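Local coordinates for pollen-specific leucine-rich repeat extensin-like protein 1 (Arabidopsis thaliana, PDB 6TME) that probably acts in the pollen cell wall, where its extracellular leucine-rich repeat domain is thought to bind RALF signalling peptides, as in related LRX proteins, at residues 50-53 with 54-57; 347-351 with 352-356. One frame throughout, in Å; residues are numbered along the deposited sequence.

Contact 1 (50-53 with 54-57); sequences ALQA and WKKA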
loop_
_atom_site.group_PDB
_atom_site.type_symbol
_atom_site.label_atom_id
_atom_site.label_comp_id
_atom_site.label_asym_id
_atom_site.label_seq_id
_atom_site.Cartn_x
_atom_site.Cartn_y
_atom_site.Cartn_z
ATOM N N ALA A 50 -1.179 -30.006 -6.341
ATOM C CA ALA A 50 -0.708 -28.712 -5.852
ATOM C C ALA A 50 -0.848 -28.590 -4.341
ATOM O O ALA A 50 0.106 -28.212 -3.640
ATOM C CB ALA A 50 -1.476 -27.583 -6.537
ATOM N N LEU A 51 -2.034 -28.908 -3.817
ATOM C CA LEU A 51 -2.268 -28.648 -2.401
ATOM C C LEU A 51 -1.526 -29.645 -1.531
ATOM O O LEU A 51 -1.067 -29.290 -0.441
ATOM C CB LEU A 51 -3.760 -28.663 -2.088
ATOM C CG LEU A 51 -4.544 -27.524 -2.734
ATOM C CD1 LEU A 51 -6.056 -27.844 -2.712
ATOM C CD2 LEU A 51 -4.232 -26.173 -2.088
ATOM N N GLN A 52 -1.396 -30.897 -1.992
ATOM C CA GLN A 52 -0.615 -31.871 -1.232
ATOM C C GLN A 52 0.878 -31.541 -1.275
ATOM O O GLN A 52 1.585 -31.758 -0.282
ATOM C CB GLN A 52 -0.861 -33.307 -1.737
ATOM C CG GLN A 52 -2.235 -33.915 -1.372
ATOM C CD GLN A 52 -2.486 -33.920 0.129
ATOM O OE1 GLN A 52 -1.580 -34.186 0.906
ATOM N NE2 GLN A 52 -3.716 -33.623 0.540
ATOM N N ALA A 53 1.382 -31.034 -2.410
ATOM C CA ALA A 53 2.774 -30.588 -2.424
ATOM C C ALA A 53 2.976 -29.421 -1.460
ATOM O O ALA A 53 4.026 -29.320 -0.818
ATOM C CB ALA A 53 3.203 -30.199 -3.838
ATOM N N TRP A 54 1.965 -28.558 -1.312
ATOM C CA TRP A 54 2.081 -27.418 -0.403
ATOM C C TRP A 54 2.076 -27.875 1.053
ATOM O O TRP A 54 2.923 -27.447 1.854
ATOM C CB TRP A 54 0.950 -26.421 -0.671
ATOM C CG TRP A 54 1.235 -25.022 -0.205
ATOM C CD1 TRP A 54 2.421 -24.538 0.288
ATOM C CD2 TRP A 54 0.314 -23.921 -0.184
ATOM N NE1 TRP A 54 2.287 -23.214 0.621
ATOM C CE2 TRP A 54 1.009 -22.806 0.335
ATOM C CE3 TRP A 54 -1.036 -23.776 -0.538
ATOM C CZ2 TRP A 54 0.399 -21.558 0.506
ATOM C CZ3 TRP A 54 -1.641 -22.533 -0.380
ATOM C CH2 TRP A 54 -0.924 -21.437 0.138
ATOM N N LYS A 55 1.145 -28.765 1.404
ATOM C CA LYS A 55 1.069 -29.307 2.759
ATOM C C LYS A 55 2.356 -30.024 3.166
ATOM O O LYS A 55 2.759 -29.965 4.334
ATOM C CB LYS A 55 -0.127 -30.251 2.862
ATOM C CG LYS A 55 -0.344 -30.896 4.231
ATOM C CD LYS A 55 -1.467 -31.932 4.154
ATOM C CE LYS A 55 -1.923 -32.411 5.546
ATOM N NZ LYS A 55 -2.943 -33.518 5.397
ATOM N N LYS A 56 3.011 -30.723 2.232
ATOM C CA LYS A 56 4.323 -31.297 2.550
ATOM C C LYS A 56 5.315 -30.227 2.993
ATOM O O LYS A 56 6.161 -30.489 3.855
ATOM C CB LYS A 56 4.899 -32.057 1.356
ATOM C CG LYS A 56 4.266 -33.406 1.101
ATOM C CD LYS A 56 5.054 -34.130 0.005
ATOM C CE LYS A 56 4.517 -35.531 -0.280
ATOM N NZ LYS A 56 5.384 -36.224 -1.286
ATOM N N ALA A 57 5.213 -29.013 2.443
ATOM C CA ALA A 57 6.090 -27.911 2.835
ATOM C C ALA A 57 5.637 -27.185 4.096
ATOM O O ALA A 57 6.302 -26.234 4.488
ATOM C CB ALA A 57 6.213 -26.896 1.697
#
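Leu-51 and Trp-54 meet on the buried face of helix 43-56, where the methyl CD2 of Leu-51 reaches the edge of the indole, near its plane, 4.3 Å from CE3 of Trp-54; a branched leucine fills the place beside that edge. The indole leaves the helix with CG opposite the backbone N (chi1 -158°), a setting that carries it away from residues 50-53 and into the protein. There it meets Phe-58 edge-to-face, Ile-97 and Phe-128, and its NE1 makes a weak hydrogen bond to the carbonyl of Tyr-107. A broad, mostly apolar ring with one N-H suits such a site. One residue further on from each, the helix turns polar. Gln-52 bends at chi2 (-57°) and Lys-55 is extended, and the two side chains run side by side in the same direction, with OE1 of Gln-52 4.0 Å from CD of Lys-55. Their long arms let both nitrogens reach the carbonyl of Trp-69, and the amide of Gln-52 also donates to Tyr-77 OH. Beneath the side chains, Lys-55 N bonds to Leu-51 O at 2.9 Å, while Ala-57 N to Ala-53 O is weak at 3.5 Å, where the helix gives way to loop. The chemistry is amphipathic: the apolar side packs on Ile-97 of strand 92-98 and the loop beyond it, while an amide and an ammonium group, both donors, satisfy a single loop carbonyl.

Contact 2 (347-351 with 352-356); sequences NQKSA and KECLP. With SO4 (sulfate ion), chain M.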
loop_
_atom_site.group_PDB
_atom_site.type_symbol
_atom_site.label_atom_id
_atom_site.label_comp_id
_atom_site.label_asym_id
_atom_site.label_seq_id
_atom_site.Cartn_x
_atom_site.Cartn_y
_atom_site.Cartn_z
ATOM N N ASN A 347 7.284 24.894 22.254
ATOM C CA ASN A 347 8.053 23.717 21.838
ATOM C C ASN A 347 8.691 23.890 20.462
ATOM O O ASN A 347 8.733 22.953 19.659
ATOM C CB ASN A 347 7.172 22.469 21.871
ATOM C CG ASN A 347 6.508 22.268 23.225
ATOM O OD1 ASN A 347 7.158 22.355 24.263
ATOM N ND2 ASN A 347 5.206 22.008 23.218
ATOM N N GLN A 348 9.171 25.098 20.176
ATOM C CA GLN A 348 9.858 25.355 18.924
ATOM C C GLN A 348 11.345 25.022 19.038
ATOM O O GLN A 348 11.880 24.790 20.124
ATOM C CB GLN A 348 9.655 26.806 18.505
ATOM C CG GLN A 348 8.201 27.091 18.219
ATOM C CD GLN A 348 7.675 26.221 17.093
ATOM O OE1 GLN A 348 7.996 26.437 15.928
ATOM N NE2 GLN A 348 6.873 25.214 17.443
ATOM N N LYS A 349 12.014 24.963 17.890
ATOM C CA LYS A 349 13.459 24.808 17.907
ATOM C C LYS A 349 14.091 26.079 18.455
ATOM O O LYS A 349 13.506 27.160 18.374
ATOM C CB LYS A 349 13.990 24.516 16.503
ATOM C CG LYS A 349 13.616 23.151 15.938
ATOM C CD LYS A 349 14.186 22.997 14.522
ATOM C CE LYS A 349 14.066 21.557 14.015
ATOM N NZ LYS A 349 12.641 21.200 13.716
ATOM N N SER A 350 15.286 25.944 19.030
ATOM C CA SER A 350 16.005 27.117 19.527
ATOM C C SER A 350 16.381 28.052 18.379
ATOM O O SER A 350 16.538 27.634 17.227
ATOM C CB SER A 350 17.265 26.703 20.292
ATOM O OG SER A 350 18.350 26.446 19.410
ATOM N N ALA A 351 16.512 29.344 18.704
ATOM C CA ALA A 351 16.977 30.313 17.714
ATOM C C ALA A 351 18.390 30.002 17.243
ATOM O O ALA A 351 18.738 30.292 16.090
ATOM C CB ALA A 351 16.910 31.729 18.287
ATOM N N LYS A 352 19.214 29.410 18.118
ATOM C CA LYS A 352 20.568 29.013 17.739
ATOM C C LYS A 352 20.537 27.989 16.614
ATOM O O LYS A 352 21.258 28.118 15.618
ATOM C CB LYS A 352 21.302 28.452 18.959
ATOM C CG LYS A 352 21.127 29.292 20.234
ATOM C CD LYS A 352 20.660 28.444 21.437
ATOM C CE LYS A 352 20.005 29.296 22.530
ATOM N NZ LYS A 352 18.549 29.550 22.285
ATOM N N GLU A 353 19.705 26.952 16.759
ATOM C CA GLU A 353 19.611 25.931 15.719
ATOM C C GLU A 353 18.903 26.443 14.471
ATOM O O GLU A 353 19.155 25.946 13.370
ATOM C CB GLU A 353 18.881 24.697 16.252
ATOM C CG GLU A 353 18.665 23.619 15.198
ATOM C CD GLU A 353 17.951 22.392 15.730
ATOM O OE1 GLU A 353 17.555 22.397 16.920
ATOM O OE2 GLU A 353 17.787 21.427 14.950
ATOM N N CYS A 354 18.032 27.444 14.609
ATOM C CA CYS A 354 17.160 27.802 13.497
ATOM C C CYS A 354 17.845 28.736 12.502
ATOM O O CYS A 354 17.773 28.505 11.292
ATOM C CB CYS A 354 15.856 28.422 14.016
ATOM S SG CYS A 354 14.558 27.195 14.430
ATOM N N LEU A 355 18.499 29.796 12.981
ATOM C CA LEU A 355 19.059 30.803 12.074
ATOM C C LEU A 355 19.966 30.243 10.982
ATOM O O LEU A 355 19.814 30.659 9.824
ATOM C CB LEU A 355 19.794 31.881 12.880
ATOM C CG LEU A 355 18.817 32.945 13.370
ATOM C CD1 LEU A 355 19.416 33.809 14.474
ATOM C CD2 LEU A 355 18.325 33.788 12.193
ATOM N N PRO A 356 20.910 29.334 11.252
ATOM C CA PRO A 356 21.683 28.759 10.136
ATOM C C PRO A 356 20.812 28.205 9.015
ATOM O O PRO A 356 21.062 28.485 7.835
ATOM C CB PRO A 356 22.503 27.656 10.822
ATOM C CG PRO A 356 22.611 28.090 12.242
ATOM C CD PRO A 356 21.305 28.750 12.549
HETATM S S SO4 M . 8.893 26.732 24.928
HETATM O O1 SO4 M . 9.310 26.548 26.314
HETATM O O2 SO4 M . 7.894 25.716 24.594
HETATM O O3 SO4 M . 10.050 26.591 24.044
HETATM O O4 SO4 M . 8.317 28.067 24.779
HETATM O O HOH W 1 16.643 23.678 18.987
#
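Lys-349 lies against the first turn of helix 351-358, its CB 3.4 Å from the sulfur SG of Cys-354. Further out it crosses Glu-353: CG passes OE1 of Glu-353, CD lies over the carboxylate carbon, and CE comes within 3.8 Å of OE2 of Glu-353. The last torsion bends the chain (chi4 71°), so NZ turns away, 5.3 Å from OE2 of Glu-353, and donates instead to the carbonyls of Ser-339 and Asn-316, with a cation-pi contact to Phe-317. A long, flexible lysine can offer methylenes to its neighbours and still deliver a charge beyond them. Next in sequence, Ser-350 is the N-cap: its OG accepts a nearly straight bond (167°) from Glu-353 N at 3.0 Å, a role that suits a short hydroxyl side chain. The spacing is that of a capping box, but the return link is indirect: a water accepts from Ser-350 N and donates to OE1 of Glu-353. Without the hydroxyl, as with an alanine here, the amide of Glu-353 would probably lose its capping acceptor and the first turn be less firmly held. The disulfide from Cys-354 to Cys-341 and the backbone bonding of Lys-349 with Asn-340 hold this turn against the loop that follows strand 334-336, while the lysine tip reaches the start of strand 317-321, at the C-terminal end of the repeats.

The modelled chain opens with helix 43-56, and contact 1 forms within its last turns. The leucine-rich repeats then follow in series, laying down parallel strands one after another up to strand 334-336, before the loop and short helix of contact 2. Each contact joins neighbouring residues, so neither closes a long loop, and the two neither nest nor cross. The centres of contact 1 and contact 2 are about 61 Å apart, on opposite sides of the chain's centre. Through Trp-54 the helix of contact 1 packs on strand 92-98, and through its disulfide and Lys-349 the turn of contact 2 is held to the last part of the repeat array; together they mark the two capped ends of the solenoid.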